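Local atomic coordinates of type III restriction-modification enzyme EcoP15I Mod subunit (Escherichia coli, PDB entry 4ZCF), a protein that recognises the asymmetric DNA site 5'-CAGCAG-3' and methylates the N6 of its second adenine, using S-adenosyl-L-methionine as methyl donor. Residues 38-41 against 42-46; 66-69 against 70-74; 176-179 against 180-184; 252-255 against 256-260; 263-266 against 267-271. All coordinates share one frame; numbering follows the deposited sequence.

Contact 1 of 5, residues 38-41 against 42-46; sequences EKLL and EIIRA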
# COMPACT_ATOMS: atom_id res chain seq x y z
N GLU A 38 10.31 31.43 -3.04
CA GLU A 38 8.97 31.18 -3.57
C GLU A 38 7.83 31.16 -2.56
O GLU A 38 6.71 31.55 -2.92
CB GLU A 38 8.93 29.98 -4.52
CG GLU A 38 8.92 30.39 -5.99
CD GLU A 38 7.66 31.02 -6.58
OE1 GLU A 38 7.65 31.24 -7.81
OE2 GLU A 38 6.70 31.31 -5.82
N LYS A 39 8.11 30.76 -1.31
CA LYS A 39 7.07 30.73 -0.28
C LYS A 39 6.56 32.12 0.12
O LYS A 39 5.35 32.28 0.31
CB LYS A 39 7.43 29.81 0.90
CG LYS A 39 7.16 28.33 0.59
CD LYS A 39 7.20 27.40 1.80
CE LYS A 39 6.30 26.20 1.59
NZ LYS A 39 6.45 25.17 2.67
N LEU A 40 7.45 33.13 0.17
CA LEU A 40 7.05 34.52 0.47
C LEU A 40 6.38 35.14 -0.75
O LEU A 40 5.38 35.82 -0.59
CB LEU A 40 8.24 35.37 0.94
CG LEU A 40 7.89 36.79 1.40
CD1 LEU A 40 7.79 36.87 2.91
CD2 LEU A 40 8.91 37.79 0.89
N LEU A 41 6.91 34.86 -1.97
CA LEU A 41 6.32 35.36 -3.22
C LEU A 41 4.88 34.88 -3.42
O LEU A 41 4.04 35.69 -3.80
CB LEU A 41 7.18 35.06 -4.46
CG LEU A 41 8.55 35.78 -4.56
CD1 LEU A 41 9.41 35.14 -5.64
CD2 LEU A 41 8.38 37.26 -4.86
N GLU A 42 4.57 33.60 -3.11
CA GLU A 42 3.20 33.10 -3.22
C GLU A 42 2.24 33.77 -2.22
O GLU A 42 1.05 33.92 -2.54
CB GLU A 42 3.11 31.55 -3.26
CG GLU A 42 3.52 30.84 -1.97
CD GLU A 42 3.69 29.34 -2.06
OE1 GLU A 42 4.43 28.87 -2.97
OE2 GLU A 42 3.15 28.63 -1.18
N ILE A 43 2.77 34.26 -1.07
CA ILE A 43 2.01 35.00 -0.04
C ILE A 43 1.66 36.40 -0.57
O ILE A 43 0.50 36.83 -0.49
CB ILE A 43 2.74 35.04 1.34
CG1 ILE A 43 2.71 33.64 2.03
CG2 ILE A 43 2.18 36.14 2.27
CD1 ILE A 43 3.69 33.41 3.13
N ILE A 44 2.65 37.09 -1.16
CA ILE A 44 2.48 38.42 -1.75
C ILE A 44 1.39 38.45 -2.88
O ILE A 44 0.74 39.48 -3.05
CB ILE A 44 3.86 39.00 -2.16
CG1 ILE A 44 4.71 39.26 -0.91
CG2 ILE A 44 3.71 40.27 -3.02
CD1 ILE A 44 6.20 39.34 -1.16
N ARG A 45 1.16 37.31 -3.57
CA ARG A 45 0.16 37.17 -4.65
C ARG A 45 -1.23 36.74 -4.16
O ARG A 45 -1.41 35.63 -3.66
CB ARG A 45 0.66 36.23 -5.76
CG ARG A 45 2.07 36.53 -6.29
CD ARG A 45 2.51 35.61 -7.42
NE ARG A 45 2.28 34.19 -7.14
CZ ARG A 45 3.24 33.29 -6.96
NH1 ARG A 45 4.52 33.64 -7.04
NH2 ARG A 45 2.93 32.02 -6.72
N ALA A 46 -2.22 37.65 -4.30
CA ALA A 46 -3.62 37.47 -3.92
C ALA A 46 -4.54 37.59 -5.17
O ALA A 46 -5.55 38.30 -5.15
CB ALA A 46 -4.01 38.52 -2.87

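Contact 2 of 5, residues 66-69 against 70-74; sequences ARLL and ANLPP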
# COMPACT_ATOMS: atom_id res chain seq x y z
N ALA A 66 10.73 12.96 -12.16
CA ALA A 66 10.72 11.62 -11.54
C ALA A 66 9.78 10.69 -12.31
O ALA A 66 10.12 9.53 -12.51
CB ALA A 66 10.30 11.71 -10.08
N ARG A 67 8.63 11.20 -12.79
CA ARG A 67 7.67 10.45 -13.61
C ARG A 67 8.28 10.00 -14.98
O ARG A 67 8.05 8.88 -15.43
CB ARG A 67 6.36 11.24 -13.81
CG ARG A 67 5.43 11.18 -12.59
CD ARG A 67 4.04 11.74 -12.86
NE ARG A 67 3.97 13.19 -12.69
CZ ARG A 67 3.95 14.08 -13.69
NH1 ARG A 67 3.98 13.67 -14.96
NH2 ARG A 67 3.90 15.38 -13.43
N LEU A 68 9.09 10.89 -15.59
CA LEU A 68 9.81 10.67 -16.84
C LEU A 68 10.86 9.57 -16.65
O LEU A 68 10.84 8.57 -17.38
CB LEU A 68 10.49 12.00 -17.26
CG LEU A 68 11.35 11.96 -18.52
CD1 LEU A 68 10.55 11.48 -19.76
CD2 LEU A 68 11.96 13.29 -18.77
N LEU A 69 11.75 9.75 -15.64
CA LEU A 69 12.80 8.82 -15.21
C LEU A 69 12.33 7.38 -15.10
O LEU A 69 13.13 6.49 -15.35
CB LEU A 69 13.36 9.27 -13.85
CG LEU A 69 14.79 9.84 -13.79
CD1 LEU A 69 15.07 10.83 -14.94
CD2 LEU A 69 15.05 10.48 -12.43
N ALA A 70 11.06 7.15 -14.69
CA ALA A 70 10.49 5.82 -14.51
C ALA A 70 9.98 5.21 -15.81
O ALA A 70 9.88 3.97 -15.92
CB ALA A 70 9.37 5.88 -13.49
N ASN A 71 9.64 6.05 -16.78
CA ASN A 71 9.11 5.62 -18.08
C ASN A 71 10.18 5.56 -19.16
O ASN A 71 9.96 4.88 -20.17
CB ASN A 71 7.88 6.44 -18.49
CG ASN A 71 6.70 6.25 -17.58
OD1 ASN A 71 6.05 5.20 -17.57
ND2 ASN A 71 6.40 7.24 -16.75
N LEU A 72 11.34 6.22 -18.94
CA LEU A 72 12.54 6.22 -19.79
C LEU A 72 13.00 4.76 -19.92
O LEU A 72 12.98 4.04 -18.91
CB LEU A 72 13.66 7.07 -19.15
CG LEU A 72 13.72 8.54 -19.56
CD1 LEU A 72 14.76 9.29 -18.76
CD2 LEU A 72 14.01 8.70 -21.02
N PRO A 73 13.35 4.25 -21.12
CA PRO A 73 13.69 2.82 -21.23
C PRO A 73 15.14 2.46 -20.86
O PRO A 73 16.00 3.35 -20.89
CB PRO A 73 13.38 2.52 -22.70
CG PRO A 73 13.74 3.79 -23.40
CD PRO A 73 13.41 4.91 -22.45
N PRO A 74 15.47 1.17 -20.59
CA PRO A 74 16.88 0.83 -20.32
C PRO A 74 17.80 1.16 -21.49
O PRO A 74 17.43 0.97 -22.64
CB PRO A 74 16.84 -0.68 -20.01
CG PRO A 74 15.42 -0.97 -19.67
CD PRO A 74 14.61 -0.02 -20.50

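Contact 3 of 5, residues 176-179 against 180-184; sequences TFIY and PRLYI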
# COMPACT_ATOMS: atom_id res chain seq x y z
N THR A 176 12.66 13.21 -5.75
CA THR A 176 12.98 13.01 -7.17
C THR A 176 13.82 11.73 -7.29
O THR A 176 13.66 10.97 -8.25
CB THR A 176 13.70 14.26 -7.76
OG1 THR A 176 12.97 15.44 -7.42
CG2 THR A 176 13.87 14.19 -9.29
N PHE A 177 14.70 11.49 -6.30
CA PHE A 177 15.55 10.30 -6.24
C PHE A 177 14.77 9.00 -5.97
O PHE A 177 14.92 8.07 -6.76
CB PHE A 177 16.74 10.52 -5.28
CG PHE A 177 17.54 9.27 -4.96
CD1 PHE A 177 18.26 8.60 -5.95
CD2 PHE A 177 17.60 8.77 -3.66
CE1 PHE A 177 18.98 7.45 -5.66
CE2 PHE A 177 18.30 7.61 -3.38
CZ PHE A 177 18.99 6.96 -4.38
N ILE A 178 13.94 8.93 -4.88
CA ILE A 178 13.21 7.67 -4.58
C ILE A 178 12.03 7.32 -5.46
O ILE A 178 11.83 6.14 -5.71
CB ILE A 178 12.90 7.38 -3.08
CG1 ILE A 178 12.25 8.57 -2.38
CG2 ILE A 178 14.14 6.88 -2.30
CD1 ILE A 178 10.77 8.70 -2.54
N TYR A 179 11.17 8.31 -5.83
CA TYR A 179 9.97 8.08 -6.65
C TYR A 179 10.11 7.02 -7.76
O TYR A 179 9.31 6.06 -7.75
CB TYR A 179 9.36 9.40 -7.21
CG TYR A 179 8.07 9.19 -7.99
CD1 TYR A 179 8.10 8.73 -9.31
CD2 TYR A 179 6.83 9.39 -7.40
CE1 TYR A 179 6.93 8.43 -10.00
CE2 TYR A 179 5.65 9.12 -8.09
CZ TYR A 179 5.70 8.64 -9.39
OH TYR A 179 4.56 8.35 -10.10
N PRO A 180 11.03 7.15 -8.77
CA PRO A 180 11.04 6.17 -9.86
C PRO A 180 11.45 4.77 -9.41
O PRO A 180 11.02 3.78 -10.01
CB PRO A 180 12.01 6.78 -10.86
CG PRO A 180 12.93 7.61 -10.04
CD PRO A 180 12.05 8.21 -9.01
N ARG A 181 12.27 4.70 -8.36
CA ARG A 181 12.73 3.45 -7.76
C ARG A 181 11.57 2.67 -7.09
O ARG A 181 11.34 1.50 -7.42
CB ARG A 181 13.90 3.74 -6.81
CG ARG A 181 15.16 4.12 -7.60
CD ARG A 181 16.11 4.99 -6.84
NE ARG A 181 17.35 5.20 -7.60
CZ ARG A 181 17.51 6.12 -8.54
NH1 ARG A 181 16.52 6.96 -8.85
NH2 ARG A 181 18.66 6.21 -9.20
N LEU A 182 10.77 3.37 -6.26
CA LEU A 182 9.57 2.84 -5.60
C LEU A 182 8.49 2.53 -6.61
O LEU A 182 7.76 1.55 -6.44
CB LEU A 182 9.03 3.88 -4.61
CG LEU A 182 9.88 4.19 -3.35
CD1 LEU A 182 9.11 5.09 -2.44
CD2 LEU A 182 10.29 2.90 -2.58
N TYR A 183 8.39 3.36 -7.69
CA TYR A 183 7.44 3.16 -8.76
C TYR A 183 7.69 1.85 -9.49
O TYR A 183 6.76 1.06 -9.63
CB TYR A 183 7.43 4.37 -9.72
CG TYR A 183 6.35 4.28 -10.79
CD1 TYR A 183 5.06 4.74 -10.55
CD2 TYR A 183 6.61 3.66 -12.02
CE1 TYR A 183 4.06 4.63 -11.52
CE2 TYR A 183 5.62 3.52 -12.98
CZ TYR A 183 4.35 4.04 -12.75
OH TYR A 183 3.38 3.91 -13.71
N ILE A 184 8.94 1.60 -9.94
CA ILE A 184 9.32 0.35 -10.63
C ILE A 184 9.26 -0.85 -9.71
O ILE A 184 8.81 -1.89 -10.15
CB ILE A 184 10.70 0.42 -11.40
CG1 ILE A 184 10.75 1.60 -12.42
CG2 ILE A 184 11.05 -0.94 -12.07
CD1 ILE A 184 9.76 1.50 -13.66

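Contact 4 of 5, residues 252-255 against 256-260; sequences EQLI and SEWKS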
# COMPACT_ATOMS: atom_id res chain seq x y z
N GLU A 252 -6.02 -6.54 -0.02
CA GLU A 252 -7.02 -7.60 -0.14
C GLU A 252 -6.36 -8.96 -0.29
O GLU A 252 -6.87 -9.94 0.24
CB GLU A 252 -7.92 -7.34 -1.36
CG GLU A 252 -8.60 -5.97 -1.38
CD GLU A 252 -9.81 -5.82 -0.47
OE1 GLU A 252 -10.89 -6.36 -0.83
OE2 GLU A 252 -9.69 -5.16 0.58
N GLN A 253 -5.22 -9.03 -1.01
CA GLN A 253 -4.52 -10.30 -1.23
C GLN A 253 -3.49 -10.60 -0.16
O GLN A 253 -2.94 -11.70 -0.10
CB GLN A 253 -3.93 -10.36 -2.65
CG GLN A 253 -4.98 -10.34 -3.78
CD GLN A 253 -5.98 -11.46 -3.66
OE1 GLN A 253 -7.19 -11.25 -3.62
NE2 GLN A 253 -5.51 -12.68 -3.55
N LEU A 254 -3.27 -9.64 0.72
CA LEU A 254 -2.35 -9.75 1.84
C LEU A 254 -2.93 -10.68 2.90
O LEU A 254 -4.10 -10.58 3.29
CB LEU A 254 -2.07 -8.35 2.43
CG LEU A 254 -1.13 -8.28 3.64
CD1 LEU A 254 0.32 -8.63 3.29
CD2 LEU A 254 -1.22 -6.92 4.29
N ILE A 255 -2.09 -11.60 3.37
CA ILE A 255 -2.44 -12.55 4.43
C ILE A 255 -2.91 -11.75 5.65
O ILE A 255 -2.30 -10.74 6.03
CB ILE A 255 -1.29 -13.55 4.70
CG1 ILE A 255 -1.77 -14.77 5.47
CG2 ILE A 255 -0.05 -12.89 5.29
CD1 ILE A 255 -0.99 -16.00 5.21
N SER A 256 -4.08 -12.13 6.16
CA SER A 256 -4.78 -11.46 7.25
C SER A 256 -4.01 -11.33 8.59
O SER A 256 -4.24 -10.38 9.33
CB SER A 256 -6.14 -12.11 7.46
OG SER A 256 -5.98 -13.45 7.90
N GLU A 257 -3.06 -12.24 8.84
CA GLU A 257 -2.30 -12.38 10.07
C GLU A 257 -0.82 -12.70 9.83
O GLU A 257 -0.49 -13.47 8.91
CB GLU A 257 -2.91 -13.56 10.82
CG GLU A 257 -2.64 -13.68 12.31
CD GLU A 257 -3.35 -14.88 12.93
OE1 GLU A 257 -4.12 -15.56 12.22
OE2 GLU A 257 -3.13 -15.12 14.14
N TRP A 258 0.06 -12.15 10.70
CA TRP A 258 1.50 -12.44 10.73
C TRP A 258 1.82 -13.02 12.07
O TRP A 258 1.64 -12.37 13.10
CB TRP A 258 2.36 -11.21 10.44
CG TRP A 258 2.46 -10.82 8.98
CD1 TRP A 258 2.00 -11.52 7.90
CD2 TRP A 258 3.02 -9.61 8.47
NE1 TRP A 258 2.26 -10.82 6.75
CE2 TRP A 258 2.92 -9.66 7.06
CE3 TRP A 258 3.61 -8.48 9.07
CZ2 TRP A 258 3.35 -8.61 6.24
CZ3 TRP A 258 4.07 -7.45 8.24
CH2 TRP A 258 3.92 -7.52 6.85
N LYS A 259 2.24 -14.28 12.07
CA LYS A 259 2.61 -14.97 13.31
C LYS A 259 3.79 -15.89 13.07
O LYS A 259 3.96 -16.40 11.96
CB LYS A 259 1.44 -15.79 13.91
CG LYS A 259 0.30 -14.98 14.53
CD LYS A 259 0.68 -14.20 15.80
CE LYS A 259 -0.52 -13.68 16.58
NZ LYS A 259 -1.37 -12.74 15.81
N SER A 260 4.60 -16.08 14.11
CA SER A 260 5.70 -17.03 14.16
C SER A 260 5.22 -18.19 15.07
O SER A 260 4.71 -17.94 16.17
CB SER A 260 6.96 -16.37 14.74
OG SER A 260 7.98 -17.31 15.05

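Contact 5 of 5, residues 263-266 against 267-271; sequences SDVK and NLLVN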
# COMPACT_ATOMS: atom_id res chain seq x y z
N SER A 263 8.81 -19.78 18.24
CA SER A 263 9.42 -18.83 19.19
C SER A 263 10.42 -19.54 20.07
O SER A 263 10.23 -20.71 20.40
CB SER A 263 8.36 -18.19 20.10
OG SER A 263 7.15 -17.91 19.43
N ASP A 264 11.45 -18.80 20.51
CA ASP A 264 12.50 -19.30 21.39
C ASP A 264 11.96 -19.58 22.80
O ASP A 264 12.29 -20.63 23.34
CB ASP A 264 13.67 -18.31 21.42
CG ASP A 264 14.28 -18.06 20.06
OD1 ASP A 264 14.50 -19.04 19.31
OD2 ASP A 264 14.53 -16.87 19.73
N VAL A 265 11.14 -18.66 23.38
CA VAL A 265 10.53 -18.83 24.71
C VAL A 265 9.54 -19.99 24.70
O VAL A 265 9.62 -20.86 25.57
CB VAL A 265 9.92 -17.53 25.32
CG1 VAL A 265 9.27 -17.80 26.69
CG2 VAL A 265 10.98 -16.46 25.46
N LYS A 266 8.62 -20.02 23.70
CA LYS A 266 7.61 -21.06 23.51
C LYS A 266 8.25 -22.46 23.43
O LYS A 266 7.78 -23.38 24.12
CB LYS A 266 6.79 -20.76 22.24
CG LYS A 266 5.88 -21.89 21.75
CD LYS A 266 6.13 -22.13 20.30
CE LYS A 266 5.72 -23.52 19.90
NZ LYS A 266 6.53 -24.00 18.75
N ASN A 267 9.34 -22.59 22.61
CA ASN A 267 10.10 -23.83 22.41
C ASN A 267 10.77 -24.31 23.70
O ASN A 267 10.82 -25.52 23.95
CB ASN A 267 11.13 -23.69 21.30
CG ASN A 267 10.60 -23.73 19.88
OD1 ASN A 267 9.61 -24.40 19.58
ND2 ASN A 267 11.33 -23.09 18.96
N LEU A 268 11.27 -23.38 24.52
CA LEU A 268 11.94 -23.65 25.80
C LEU A 268 10.96 -24.26 26.80
O LEU A 268 11.29 -25.25 27.44
CB LEU A 268 12.54 -22.34 26.35
CG LEU A 268 13.10 -22.32 27.77
CD1 LEU A 268 14.54 -22.79 27.81
CD2 LEU A 268 12.99 -20.93 28.38
N LEU A 269 9.76 -23.65 26.93
CA LEU A 269 8.69 -24.07 27.83
C LEU A 269 8.10 -25.41 27.46
O LEU A 269 7.81 -26.19 28.36
CB LEU A 269 7.58 -23.00 27.91
CG LEU A 269 7.64 -21.99 29.07
CD1 LEU A 269 8.64 -20.92 28.79
CD2 LEU A 269 6.29 -21.31 29.24
N VAL A 270 7.92 -25.71 26.15
CA VAL A 270 7.40 -27.03 25.73
C VAL A 270 8.42 -28.13 26.10
O VAL A 270 8.03 -29.21 26.54
CB VAL A 270 6.88 -27.09 24.26
CG1 VAL A 270 7.95 -26.71 23.25
CG2 VAL A 270 6.31 -28.47 23.93
N ASN A 271 9.73 -27.81 25.97
CA ASN A 271 10.84 -28.69 26.33
C ASN A 271 10.86 -28.91 27.84
O ASN A 271 10.87 -30.06 28.28
CB ASN A 271 12.17 -28.12 25.82
CG ASN A 271 13.38 -28.97 26.18
OD1 ASN A 271 13.60 -30.06 25.64
ND2 ASN A 271 14.18 -28.47 27.12

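Contact 1 of 5, residues 38-41 against 42-46
Helix 37-44 runs through its last two turns here: the amide of Glu42 bonds to Glu38 O and that of Ile44 to Leu40 O, each in the i to i+4 pattern, before the backbone at Arg45 turns out of the helix and gives only a weak bond to Leu41 O. Of two side-chain pairs, one keeps the four-residue spacing and the other spans seven residues, from Glu38 to Arg45 beyond the helix end. In the first, CD2 of Leu40 lies 3.7 Å from CD1 of Ile44, the two side chains set at a slant. Ile44 can reach back because its CG1 sits beside the backbone N, anti to the carbonyl carbon (chi1 -66°). Leu40 also packs on Phe25 and Cys28, while Leu41 and Ile44 press on Phe35 of the second subunit, and Lys39 NZ is taken by Glu213 of that subunit in a salt bridge. This helix end therefore belongs to the interface between the two Mod copies. Elsewhere on it Arg45 bends at chi3 and folds back, with CA of Glu42 over one face of its guanidinium. Its NH1 forms a salt bridge with OE2 of Glu38 at 3.4 Å, its hydrogen bond weak, and the carboxylate and guanidinium planes stand 71° apart.

Contact 2 of 5, residues 66-69 against 70-74
Asn71 turns its side chain back along the end of helix 63-71, and its ND2 donates to the backbone O of Arg67 at 2.7 Å. CG lies beside the residue's own backbone N, anti to the carbonyl carbon (chi1 -65°), which brings the amide over the preceding turn. The bond is bent: the N-H...O angle is 130°, and the acceptor sits out of the plane of the Asn71 amide. The leucines meet in another way. Leu72, where the chain has left the helix, points back at the last turn; its CD1 lies 4.1 Å from CD1 of Leu69, the two side chains meeting at a slant, and its CG comes within 4.3 Å of CG of Leu68. The same CD1 of Leu72 also comes close to CA of Leu69, so this branch lies against the root of the Leu69 side chain as well as its end. Leu68 O accepts from both Asn71 N and Leu72 N, each at 2.9 Å. An alanine at Asn71 is likely to deprive Arg67 O of its side-chain donor and leave the frayed final turn less firmly tied. Around the turn, Ala70 rests on Pro180 and Tyr183 of helix 171-188, Leu68 and Leu72 touch Phe176 of the Res chain, and Lys107 NZ bonds to the carbonyls of Leu69 and Leu72. The chemistry is thus that of a helix C-terminus: the carbonyls of the last turn and of the exit from it are met by an asparagine amide, by the closing backbone amides and by a lysine, while the leucines bury the apolar side.

Contact 3 of 5, residues 176-179 against 180-184
Pro180 sits in the middle of helix 171-188 and its ring is the bump that kinks it: with no amide hydrogen to give, it puts CD 3.3 Å from Thr176 O, where an N-H would otherwise have pointed. The same CD lies in plane at the edge of the Tyr179 ring. Past the kink the regular bonds resume with Leu182 N to Ile178 O and Tyr183 N to Tyr179 O. Arg181 lays its extended chain across Phe177, CD over one face of the ring and CE1 of Phe177 over one face of the guanidinium, 3.4 Å from NE of Arg181, with the planes 40° apart; NH1 adds a weak bond to Phe177 O. The rest of the guanidinium is gripped by Asp101 and Asn102. Tyr179 and Tyr183 both hold CG anti to the backbone N (chi1 -177° for Tyr179), and their rings run side by side, nearly parallel yet slid apart. Ile178 and Leu182 likewise lie alongside each other, their CD1 atoms 4.0 Å apart, and face helix 204-215. This is a proline-kinked helix buried within the Rossmann-like methyltransferase domain, held among helices 63-71, 102-113 and 204-215, and Phe177 touches Pro125 of the segment predicted to bind S-adenosyl methionine.

Contact 4 of 5, residues 252-255 against 256-260
No helix or strand is formed here, in the loop between strand 241-248 and helix 264-279: the chain runs fairly extended through Leu254 and Ile255, turns once at Ser256, where phi/psi fall to -58/-26°, and stretches out again through Glu257 and Trp258, with no hydrogen bond joining 252-255 to 256-260. Across that corner Ile255 meets the indole of Trp258. The branch that touches is CG2, which comes in at the edge of the ring near its plane, 3.4 Å from NE1 and 3.6 Å from CD1 of Trp258. It gets there because CG2 is wedged between the backbone N and the carbonyl carbon of Ile255, while CG1 runs anti to the N (chi1 -163°). Leu254 approaches the same indole at its six-membered end, with CD1 4.2 Å from CZ2 of Trp258. Further along, Lys259 NZ reaches back over one residue to OE2 of Glu257 at 3.4 Å, a salt bridge whose hydrogen bond is weak. The indole itself is buried against Thr194 and Val246 of the central sheet and Phe429 of helix 420-430. Ser256, at the corner, packs on a phosphate of the bound DNA. The side chains across the turn thus meet without a hydrogen bond, largely by carbon contacts, whereas polar links run to the second subunit, from Ile255 O to its Asn236 and from the Trp258 backbone, and within the chain, as at Glu257 and Lys259.

Contact 5 of 5, residues 263-266 against 267-271
Asn267 and Leu269 touch the first turn of helix 264-279, for which Ser263 holds the N-cap position without a capping bond from its hydroxyl. Four backbone bonds of the i to i+4 kind build this N-terminal turn, from Asn267 N to Ser263 O at 3.0 Å through Val270 N to Lys266 O at 3.1 Å. The apolar contact follows the same spacing: Val265 and Leu269 lie alongside each other, pointing the same way, with CG1 of Val265 3.8 Å from CD1 of Leu269. CG1 is the branch set anti to the Val265 backbone N (chi1 179°). Val265 also packs on Gly325 of the second subunit, and Asp264 OD2 accepts from the amide of Glu327 of the second subunit. Lys266 and Asn267 supply the polar side-chain contact. Lys266 bends at chi2 so that its NZ serves two oxygens, Asn261 O before the helix and the OD1 of Asn267. A leucine in place of Asn267 would probably leave the Lys266 ammonium without its second acceptor and freer to swing away from the helix start. NZ of Lys266 comes to OD1 of Asn267 at 3.2 Å, from above the carbonyl plane rather than on a lone pair.

Overall arrangement
Contacts 2 and 3 form the one touching pair: their centres are 9 Å apart, with Ala66 CB 3.8 Å from Tyr179 CD1 and Ala70 CB 3.8 Å from Pro180 CB. The side chains of Arg67 and Tyr179 each lie about 8 Å from a manganese ion. Contact 3 also lies beside the predicted S-adenosyl methionine site, through Phe177 and Pro125. Contact 1 sits far out, its centre 64 Å from that of contact 5, on the opposite side of the chain's centre. Contacts 1, 4 and 5 all meet the second subunit. Contact 4 is nearest the DNA, about 4 Å between nearest atoms. The centres of contacts 4 and 5, adjoining in sequence, are 23 Å apart.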